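Local atomic coordinates of carboxyl esterase NP (Bacillus subtilis, PDB entry 4CCW), a protein that catalyses the hydrolysis of carboxylic esters to an alcohol and a carboxylate, as an esterase of the alpha/beta hydrolase fold. Residues D106-L111 with T135-L140; I126-G131 with V274-Q279; L238-H243 with H250-R255. All coordinates share one frame; numbering follows the deposited sequence.

Contact 1 of 3, residues D106-L111 with T135-L140; sequences DYANWL and TMNFLL
The helical segments 106-111 and 135-140 meet through Ala108 and Phe138, whose CA atoms lie 5.4 Å apart, and their axes run nearly at right angles, with a signed crossing angle of -80° and a closest approach of 9.4 Å. Phe138 contributes the largest single share of the buried surface. With its CG anti to the backbone N (chi1 -172°), the ring extends toward the other helix, and CD2 of Leu111 sits over one face, 3.8 Å from CG of Phe138 and 24° off the ring normal, a CH-pi contact displaced toward the rim. The same ring turns an edge to the backbone of Ala108, whose O is 3.6 Å from CE1 of Phe138 and close to the ring plane. Beside it, the Ala108 CB packs 3.8 Å from ND2 of Asn137. That amide is engaged beyond the two segments: ND2 donates to Arg104 O, and OD1 accepts from Arg141 NE. Were Phe138 replaced by an alanine, Leu111 CD2 would probably lose the ring face it lies over, leaving a gap between the helices. No hydrogen bond crosses the contact; the 223 Å² buried is mainly surface of Ala108, Leu111 and Phe138, with a part from Asn137, and the carbonyl at the ring edge is consistent with a weak C-H to O approach.

Contact 2 of 3, residues I126-G131 with V274-Q279; sequences IGLSLG and VLSMEQ
Val274, at the N-cap position of the short helix 275-278, is nearest Leu128, with a CA-CA distance of 7.8 Å, the shortest between the segments. Its CA lies 4.4 Å from CD1 of Leu128, while its carbonyl O accepts from both Met277 N and Glu278 N, which ties down the first turn. Next in sequence, Leu275 offers its backbone: its N is 4.2 Å from Leu128 CD1. Ser276 makes the closest approach, with OG 3.4 Å from CD1 of Leu128 and CB behind it at 4.0 Å, while its carbonyl O accepts from Asn73 ND2. On the other side Leu128 extends its CG anti to its own N (chi1 -177°), carrying one methyl to the helix. A single methyl thus meets three successive residues, without a hydrogen bond between the segments. Glu278 OE1 accepts a hydrogen bond from Gly272 N, next to His273, the probable proton acceptor. Leu128 lies on strand 123-128 and directly precedes Ser129, in a GxSxG sequence consistent with a nucleophile elbow. The strand is hydrogen-bonded to 56-60 and 146-152, and Leu275 also packs on Leu152 of the latter and on Val283 of helix 280-291.

Contact 3 of 3, residues L238-H243 with H250-R255; sequences LLLGEH and HSALHR
Leu240 and Leu253 mark where strand segment 238-243 comes nearest to helical segment 250-255, their CA atoms 7.7 Å apart, a spacing bridged by the Leu240 side chain. The bridging group is CD1 of Leu240. Its side chain leaves the strand toward the helix with CG anti to the carbonyl carbon (chi1 -63°), and this methyl settles on the helix surface between two consecutive residues. It lies 4.1 Å from the Ala252 CB and 3.9 Å from CB of Leu253, with the intervening backbone N of Leu253 nearer still, at 3.7 Å from Leu240 CD1. The small Ala252 is consistent with the close approach of the methyl to the helix backbone. Leu253 meets it through CB, the base of its side chain, and the two leucines pass each other at a slant. No hydrogen bond links the segments, and the 163 Å² buried is mostly leucine and alanine surface, with smaller parts from Glu242 and His250. Polar groups are engaged elsewhere: Glu242 OE2 accepts from Asn270 N, and Arg255 forms a salt bridge through NH2 to Asp226 OD1. On the same side of the strand, Leu238 packs against Ala256, and Leu240 also touches Tyr247 and Pro249. The contact joins strand 236-241 to helix 249-259, which leads on to the parallel strand 263-268: a beta-alpha-beta unit, the recurring element from which the alpha/beta hydrolase sheet is built.

Contact 2 touches both of the others, its centre 18 Å from that of contact 1 and 13 Å from that of contact 3. Helix 130-141 serves contacts 1 and 2, which touch where Thr135 OG1 lies 3.9 Å from Gly127 CA. Contact 3 meets contact 2 through Leu275, whose CD2 is 3.4 Å from Leu240 C. Contacts 1 and 3 stay about 7 Å apart at their nearest atoms. Only contact 2 contains a ligand-pocket residue, Ser129, which touches the bound (2-hydroxyethoxy)acetic acid; its Val274 side chain is about 4 Å from that of His273 and 6 Å from the ligand. For Leu240 of contact 3 these distances are about 7 and 13 Å, whereas contact 1 lies away from the site.

Contact 1 of 3, residues D106-L111 with T135-L140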
loop_
_atom_site.group_PDB
_atom_site.type_symbol
_atom_site.label_atom_id
_atom_site.label_comp_id
_atom_site.label_asym_id
_atom_site.label_seq_id
_atom_site.Cartn_x
_atom_site.Cartn_y
_atom_site.Cartn_z
ATOM N N ASP A 106 -15.038 7.591 -3.936
ATOM C CA ASP A 106 -14.828 6.645 -5.039
ATOM C C ASP A 106 -13.903 5.509 -4.633
ATOM O O ASP A 106 -14.222 4.345 -4.844
ATOM C CB ASP A 106 -14.249 7.357 -6.270
ATOM C CG ASP A 106 -15.268 8.232 -6.987
ATOM O OD1 ASP A 106 -16.484 7.978 -6.875
ATOM O OD2 ASP A 106 -14.845 9.186 -7.669
ATOM N N TYR A 107 -12.756 5.852 -4.047
ATOM C CA TYR A 107 -11.797 4.841 -3.630
ATOM C C TYR A 107 -12.345 3.863 -2.578
ATOM O O TYR A 107 -12.071 2.672 -2.654
ATOM C CB TYR A 107 -10.492 5.498 -3.162
ATOM C CG TYR A 107 -9.616 6.053 -4.290
ATOM C CD1 TYR A 107 -9.174 5.234 -5.335
ATOM C CD2 TYR A 107 -9.190 7.385 -4.276
ATOM C CE1 TYR A 107 -8.348 5.738 -6.344
ATOM C CE2 TYR A 107 -8.367 7.896 -5.275
ATOM C CZ TYR A 107 -7.946 7.073 -6.304
ATOM O OH TYR A 107 -7.128 7.592 -7.294
ATOM N N ALA A 108 -13.109 4.353 -1.601
ATOM C CA ALA A 108 -13.733 3.454 -0.625
ATOM C C ALA A 108 -14.754 2.515 -1.287
ATOM O O ALA A 108 -14.820 1.331 -0.948
ATOM C CB ALA A 108 -14.374 4.229 0.518
ATOM N N ASN A 109 -15.537 3.050 -2.219
ATOM C CA ASN A 109 -16.496 2.251 -2.994
ATOM C C ASN A 109 -15.801 1.231 -3.904
ATOM O O ASN A 109 -16.339 0.153 -4.152
ATOM C CB ASN A 109 -17.425 3.143 -3.828
ATOM C CG ASN A 109 -18.505 3.828 -2.999
ATOM O OD1 ASN A 109 -18.856 3.378 -1.906
ATOM N ND2 ASN A 109 -19.045 4.929 -3.529
ATOM N N TRP A 110 -14.613 1.578 -4.402
ATOM C CA TRP A 110 -13.808 0.643 -5.198
ATOM C C TRP A 110 -13.448 -0.549 -4.336
ATOM O O TRP A 110 -13.673 -1.703 -4.709
ATOM C CB TRP A 110 -12.549 1.335 -5.762
ATOM C CG TRP A 110 -11.459 0.357 -6.145
ATOM C CD1 TRP A 110 -11.438 -0.509 -7.236
ATOM C CD2 TRP A 110 -10.218 0.073 -5.410
ATOM N NE1 TRP A 110 -10.297 -1.275 -7.240
ATOM C CE2 TRP A 110 -9.520 -0.974 -6.168
ATOM C CE3 TRP A 110 -9.624 0.580 -4.256
ATOM C CZ2 TRP A 110 -8.297 -1.485 -5.756
ATOM C CZ3 TRP A 110 -8.392 0.051 -3.851
ATOM C CH2 TRP A 110 -7.743 -0.951 -4.588
ATOM N N LEU A 111 -12.920 -0.269 -3.152
ATOM C CA LEU A 111 -12.506 -1.324 -2.234
ATOM C C LEU A 111 -13.703 -2.129 -1.715
ATOM O O LEU A 111 -13.589 -3.343 -1.503
ATOM C CB LEU A 111 -11.669 -0.730 -1.099
ATOM C CG LEU A 111 -10.824 -1.672 -0.228
ATOM C CD1 LEU A 111 -9.985 -2.644 -1.049
ATOM C CD2 LEU A 111 -9.942 -0.841 0.688
ATOM N N THR A 135 -6.354 2.398 3.505
ATOM C CA THR A 135 -6.823 1.604 4.642
ATOM C C THR A 135 -7.531 2.480 5.674
ATOM O O THR A 135 -8.639 2.144 6.108
ATOM C CB THR A 135 -5.687 0.774 5.290
ATOM O OG1 THR A 135 -5.232 -0.206 4.345
ATOM C CG2 THR A 135 -6.200 0.032 6.540
ATOM N N MET A 136 -6.923 3.603 6.043
ATOM C CA MET A 136 -7.525 4.487 7.029
ATOM C C MET A 136 -8.851 5.038 6.490
ATOM O O MET A 136 -9.850 5.070 7.200
ATOM C CB MET A 136 -6.575 5.637 7.403
ATOM C CG MET A 136 -7.102 6.535 8.511
ATOM S SD MET A 136 -7.154 5.637 10.067
ATOM C CE MET A 136 -5.582 6.024 10.759
ATOM N N ASN A 137 -8.857 5.442 5.226
ATOM C CA ASN A 137 -10.063 5.999 4.630
ATOM C C ASN A 137 -11.208 4.964 4.685
ATOM O O ASN A 137 -12.368 5.297 4.999
ATOM C CB ASN A 137 -9.777 6.451 3.184
ATOM C CG ASN A 137 -10.986 7.097 2.515
ATOM O OD1 ASN A 137 -11.471 8.148 2.942
ATOM N ND2 ASN A 137 -11.454 6.481 1.444
ATOM N N PHE A 138 -10.865 3.705 4.424
ATOM C CA PHE A 138 -11.869 2.625 4.365
ATOM C C PHE A 138 -12.416 2.266 5.742
ATOM O O PHE A 138 -13.632 2.119 5.920
ATOM C CB PHE A 138 -11.291 1.390 3.662
ATOM C CG PHE A 138 -12.302 0.302 3.385
ATOM C CD1 PHE A 138 -13.226 0.437 2.350
ATOM C CD2 PHE A 138 -12.308 -0.865 4.133
ATOM C CE1 PHE A 138 -14.142 -0.576 2.073
ATOM C CE2 PHE A 138 -13.216 -1.879 3.868
ATOM C CZ PHE A 138 -14.133 -1.733 2.836
ATOM N N LEU A 139 -11.529 2.106 6.714
ATOM C CA LEU A 139 -11.974 1.722 8.054
ATOM C C LEU A 139 -12.818 2.824 8.702
ATOM O O LEU A 139 -13.699 2.521 9.503
ATOM C CB LEU A 139 -10.791 1.283 8.940
ATOM C CG LEU A 139 -9.788 2.339 9.418
ATOM C CD1 LEU A 139 -10.245 2.952 10.738
ATOM C CD2 LEU A 139 -8.390 1.734 9.563
ATOM N N LEU A 140 -12.562 4.088 8.359
ATOM C CA LEU A 140 -13.366 5.188 8.897
ATOM C C LEU A 140 -14.761 5.207 8.291
ATOM O O LEU A 140 -15.729 5.551 8.963
ATOM C CB LEU A 140 -12.683 6.541 8.685
ATOM C CG LEU A 140 -11.441 6.849 9.529
ATOM C CD1 LEU A 140 -10.882 8.208 9.163
ATOM C CD2 LEU A 140 -11.732 6.801 11.022
#

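Contact 2 of 3, residues I126-G131 with V274-Q279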
loop_
_atom_site.group_PDB
_atom_site.type_symbol
_atom_site.label_atom_id
_atom_site.label_comp_id
_atom_site.label_asym_id
_atom_site.label_seq_id
_atom_site.Cartn_x
_atom_site.Cartn_y
_atom_site.Cartn_z
ATOM N N ILE A 126 -3.729 -4.721 5.896
ATOM C CA ILE A 126 -2.402 -4.154 6.058
ATOM C C ILE A 126 -2.189 -3.259 4.858
ATOM O O ILE A 126 -2.427 -3.667 3.720
ATOM C CB ILE A 126 -1.303 -5.238 6.096
ATOM C CG1 ILE A 126 -1.556 -6.212 7.264
ATOM C CG2 ILE A 126 0.083 -4.608 6.195
ATOM C CD1 ILE A 126 -0.721 -7.487 7.203
ATOM N N GLY A 127 -1.741 -2.036 5.113
ATOM C CA GLY A 127 -1.486 -1.096 4.032
ATOM C C GLY A 127 -0.256 -0.289 4.346
ATOM O O GLY A 127 -0.092 0.186 5.478
ATOM N N LEU A 128 0.621 -0.136 3.348
ATOM C CA LEU A 128 1.807 0.685 3.509
ATOM C C LEU A 128 1.719 1.881 2.563
ATOM O O LEU A 128 1.194 1.760 1.443
ATOM C CB LEU A 128 3.081 -0.148 3.269
ATOM C CG LEU A 128 4.442 0.523 3.473
ATOM C CD1 LEU A 128 5.418 -0.401 4.196
ATOM C CD2 LEU A 128 5.004 0.989 2.139
ATOM N N SER A 129 2.230 3.034 3.011
ATOM C CA SER A 129 2.281 4.247 2.150
ATOM C C SER A 129 0.878 4.577 1.607
ATOM O O SER A 129 -0.068 4.667 2.379
ATOM C CB SER A 129 3.356 4.083 1.042
ATOM O OG SER A 129 3.079 4.820 -0.159
ATOM N N LEU A 130 0.727 4.716 0.293
ATOM C CA LEU A 130 -0.600 4.937 -0.315
ATOM C C LEU A 130 -1.675 3.974 0.207
ATOM O O LEU A 130 -2.791 4.395 0.552
ATOM C CB LEU A 130 -0.496 4.869 -1.850
ATOM C CG LEU A 130 -1.766 5.163 -2.651
ATOM C CD1 LEU A 130 -2.314 6.542 -2.300
ATOM C CD2 LEU A 130 -1.490 5.036 -4.150
ATOM N N GLY A 131 -1.317 2.693 0.290
ATOM C CA GLY A 131 -2.200 1.639 0.794
ATOM C C GLY A 131 -2.627 1.862 2.234
ATOM O O GLY A 131 -3.728 1.487 2.608
ATOM N N VAL A 274 9.958 2.181 3.939
ATOM C CA VAL A 274 9.560 0.881 3.402
ATOM C C VAL A 274 9.913 -0.200 4.424
ATOM O O VAL A 274 10.675 -1.149 4.161
ATOM C CB VAL A 274 10.171 0.637 2.002
ATOM C CG1 VAL A 274 9.428 -0.491 1.293
ATOM C CG2 VAL A 274 10.074 1.910 1.161
ATOM N N LEU A 275 9.347 -0.043 5.618
ATOM C CA LEU A 275 9.762 -0.827 6.770
ATOM C C LEU A 275 9.473 -2.335 6.665
ATOM O O LEU A 275 10.180 -3.155 7.254
ATOM C CB LEU A 275 9.203 -0.202 8.064
ATOM C CG LEU A 275 7.711 0.053 8.243
ATOM C CD1 LEU A 275 7.009 -1.233 8.641
ATOM C CD2 LEU A 275 7.478 1.093 9.334
ATOM N N SER A 276 8.449 -2.688 5.892
ATOM C CA SER A 276 8.104 -4.089 5.625
ATOM C C SER A 276 9.207 -4.840 4.856
ATOM O O SER A 276 9.332 -6.070 4.968
ATOM C CB SER A 276 6.777 -4.156 4.852
ATOM O OG SER A 276 6.866 -3.455 3.619
ATOM N N MET A 277 10.007 -4.093 4.097
ATOM C CA MET A 277 11.077 -4.656 3.260
ATOM C C MET A 277 12.428 -4.569 3.957
ATOM O O MET A 277 13.303 -5.422 3.741
ATOM C CB MET A 277 11.118 -3.956 1.880
ATOM C CG MET A 277 9.793 -4.036 1.123
ATOM S SD MET A 277 9.728 -3.432 -0.571
ATOM C CE MET A 277 10.375 -4.858 -1.439
ATOM N N GLU A 278 12.581 -3.571 4.827
ATOM C CA GLU A 278 13.821 -3.404 5.595
ATOM C C GLU A 278 13.876 -4.261 6.844
ATOM O O GLU A 278 14.938 -4.762 7.206
ATOM C CB GLU A 278 14.034 -1.945 5.968
ATOM C CG GLU A 278 14.165 -1.037 4.757
ATOM C CD GLU A 278 13.847 0.401 5.091
ATOM O OE1 GLU A 278 12.973 0.639 5.948
ATOM O OE2 GLU A 278 14.485 1.287 4.503
ATOM N N GLN A 279 12.744 -4.423 7.516
ATOM C CA GLN A 279 12.743 -5.218 8.728
ATOM C C GLN A 279 11.640 -6.282 8.693
ATOM O O GLN A 279 10.761 -6.288 9.551
ATOM C CB GLN A 279 12.684 -4.314 9.980
ATOM C CG GLN A 279 13.945 -3.454 10.211
ATOM C CD GLN A 279 15.178 -4.251 10.640
ATOM O OE1 GLN A 279 15.061 -5.323 11.213
ATOM N NE2 GLN A 279 16.371 -3.713 10.372
#

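Contact 3 of 3, residues L238-H243 with H250-R255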
loop_
_atom_site.group_PDB
_atom_site.type_symbol
_atom_site.label_atom_id
_atom_site.label_comp_id
_atom_site.label_asym_id
_atom_site.label_seq_id
_atom_site.Cartn_x
_atom_site.Cartn_y
_atom_site.Cartn_z
ATOM N N LEU A 238 -0.290 1.074 14.260
ATOM C CA LEU A 238 0.460 2.014 13.438
ATOM C C LEU A 238 1.944 1.762 13.602
ATOM O O LEU A 238 2.471 1.911 14.693
ATOM C CB LEU A 238 0.110 3.467 13.802
ATOM C CG LEU A 238 0.950 4.565 13.129
ATOM C CD1 LEU A 238 0.710 4.563 11.611
ATOM C CD2 LEU A 238 0.587 5.947 13.698
ATOM N N LEU A 239 2.599 1.339 12.519
ATOM C CA LEU A 239 4.047 1.178 12.482
ATOM C C LEU A 239 4.689 2.237 11.619
ATOM O O LEU A 239 4.276 2.452 10.470
ATOM C CB LEU A 239 4.444 -0.197 11.934
ATOM C CG LEU A 239 3.918 -1.432 12.651
ATOM C CD1 LEU A 239 4.519 -2.694 12.037
ATOM C CD2 LEU A 239 4.199 -1.387 14.157
ATOM N N LEU A 240 5.702 2.888 12.183
ATOM C CA LEU A 240 6.460 3.933 11.509
ATOM C C LEU A 240 7.934 3.588 11.657
ATOM O O LEU A 240 8.306 2.867 12.581
ATOM C CB LEU A 240 6.167 5.294 12.152
ATOM C CG LEU A 240 4.720 5.789 12.070
ATOM C CD1 LEU A 240 4.342 6.616 13.298
ATOM C CD2 LEU A 240 4.537 6.568 10.760
ATOM N N GLY A 241 8.766 4.082 10.746
ATOM C CA GLY A 241 10.211 3.798 10.784
ATOM C C GLY A 241 11.024 4.979 11.287
ATOM O O GLY A 241 10.759 6.116 10.912
ATOM N N GLU A 242 12.024 4.721 12.139
ATOM C CA GLU A 242 12.851 5.809 12.686
ATOM C C GLU A 242 13.499 6.664 11.599
ATOM O O GLU A 242 13.679 7.866 11.783
ATOM C CB GLU A 242 13.914 5.288 13.686
ATOM C CG GLU A 242 15.034 4.461 13.073
ATOM C CD GLU A 242 16.202 4.177 14.028
ATOM O OE1 GLU A 242 16.677 5.082 14.743
ATOM O OE2 GLU A 242 16.669 3.033 14.057
ATOM N N HIS A 243 13.822 6.037 10.467
ATOM C CA HIS A 243 14.491 6.725 9.367
ATOM C C HIS A 243 13.526 7.266 8.330
ATOM O O HIS A 243 13.938 7.638 7.232
ATOM C CB HIS A 243 15.582 5.827 8.784
ATOM C CG HIS A 243 16.683 5.510 9.776
ATOM N ND1 HIS A 243 17.106 4.251 10.032
ATOM C CD2 HIS A 243 17.401 6.347 10.625
ATOM C CE1 HIS A 243 18.080 4.289 10.976
ATOM N NE2 HIS A 243 18.258 5.577 11.334
ATOM N N HIS A 250 8.019 10.633 14.548
ATOM C CA HIS A 250 7.596 10.873 15.944
ATOM C C HIS A 250 6.472 11.875 16.052
ATOM O O HIS A 250 5.538 11.707 16.855
ATOM C CB HIS A 250 8.797 11.189 16.839
ATOM C CG HIS A 250 9.662 9.977 17.109
ATOM N ND1 HIS A 250 9.355 9.062 18.051
ATOM C CD2 HIS A 250 10.828 9.527 16.487
ATOM C CE1 HIS A 250 10.292 8.085 18.057
ATOM N NE2 HIS A 250 11.190 8.369 17.095
ATOM N N SER A 251 6.509 12.904 15.206
ATOM C CA SER A 251 5.381 13.819 15.100
ATOM C C SER A 251 4.124 13.061 14.646
ATOM O O SER A 251 3.043 13.331 15.147
ATOM C CB SER A 251 5.690 14.957 14.126
ATOM O OG SER A 251 6.953 15.535 14.432
ATOM N N ALA A 252 4.264 12.142 13.684
ATOM C CA ALA A 252 3.136 11.333 13.208
ATOM C C ALA A 252 2.540 10.469 14.316
ATOM O O ALA A 252 1.315 10.412 14.476
ATOM C CB ALA A 252 3.554 10.456 12.030
ATOM N N LEU A 253 3.413 9.789 15.063
ATOM C CA LEU A 253 2.974 8.956 16.185
ATOM C C LEU A 253 2.228 9.819 17.206
ATOM O O LEU A 253 1.202 9.397 17.754
ATOM C CB LEU A 253 4.164 8.241 16.839
ATOM C CG LEU A 253 3.827 7.338 18.049
ATOM C CD1 LEU A 253 4.755 6.136 18.103
ATOM C CD2 LEU A 253 3.933 8.139 19.329
ATOM N N HIS A 254 2.749 11.014 17.470
ATOM C CA HIS A 254 2.142 11.900 18.465
ATOM C C HIS A 254 0.730 12.220 18.069
ATOM O O HIS A 254 -0.195 12.034 18.863
ATOM C CB HIS A 254 2.962 13.179 18.662
ATOM C CG HIS A 254 2.224 14.246 19.430
ATOM N ND1 HIS A 254 1.486 15.183 18.824
ATOM C CD2 HIS A 254 2.092 14.461 20.794
ATOM C CE1 HIS A 254 0.917 15.979 19.751
ATOM N NE2 HIS A 254 1.282 15.535 20.953
ATOM N N ARG A 255 0.521 12.649 16.821
ATOM C CA ARG A 255 -0.831 13.032 16.424
ATOM C C ARG A 255 -1.783 11.822 16.429
ATOM O O ARG A 255 -2.893 11.899 16.970
ATOM C CB ARG A 255 -0.845 13.759 15.055
ATOM C CG ARG A 255 -2.254 14.231 14.693
ATOM C CD ARG A 255 -2.293 15.350 13.667
ATOM N NE ARG A 255 -3.688 15.794 13.546
ATOM C CZ ARG A 255 -4.545 15.412 12.592
ATOM N NH1 ARG A 255 -4.168 14.602 11.596
ATOM N NH2 ARG A 255 -5.785 15.877 12.612
#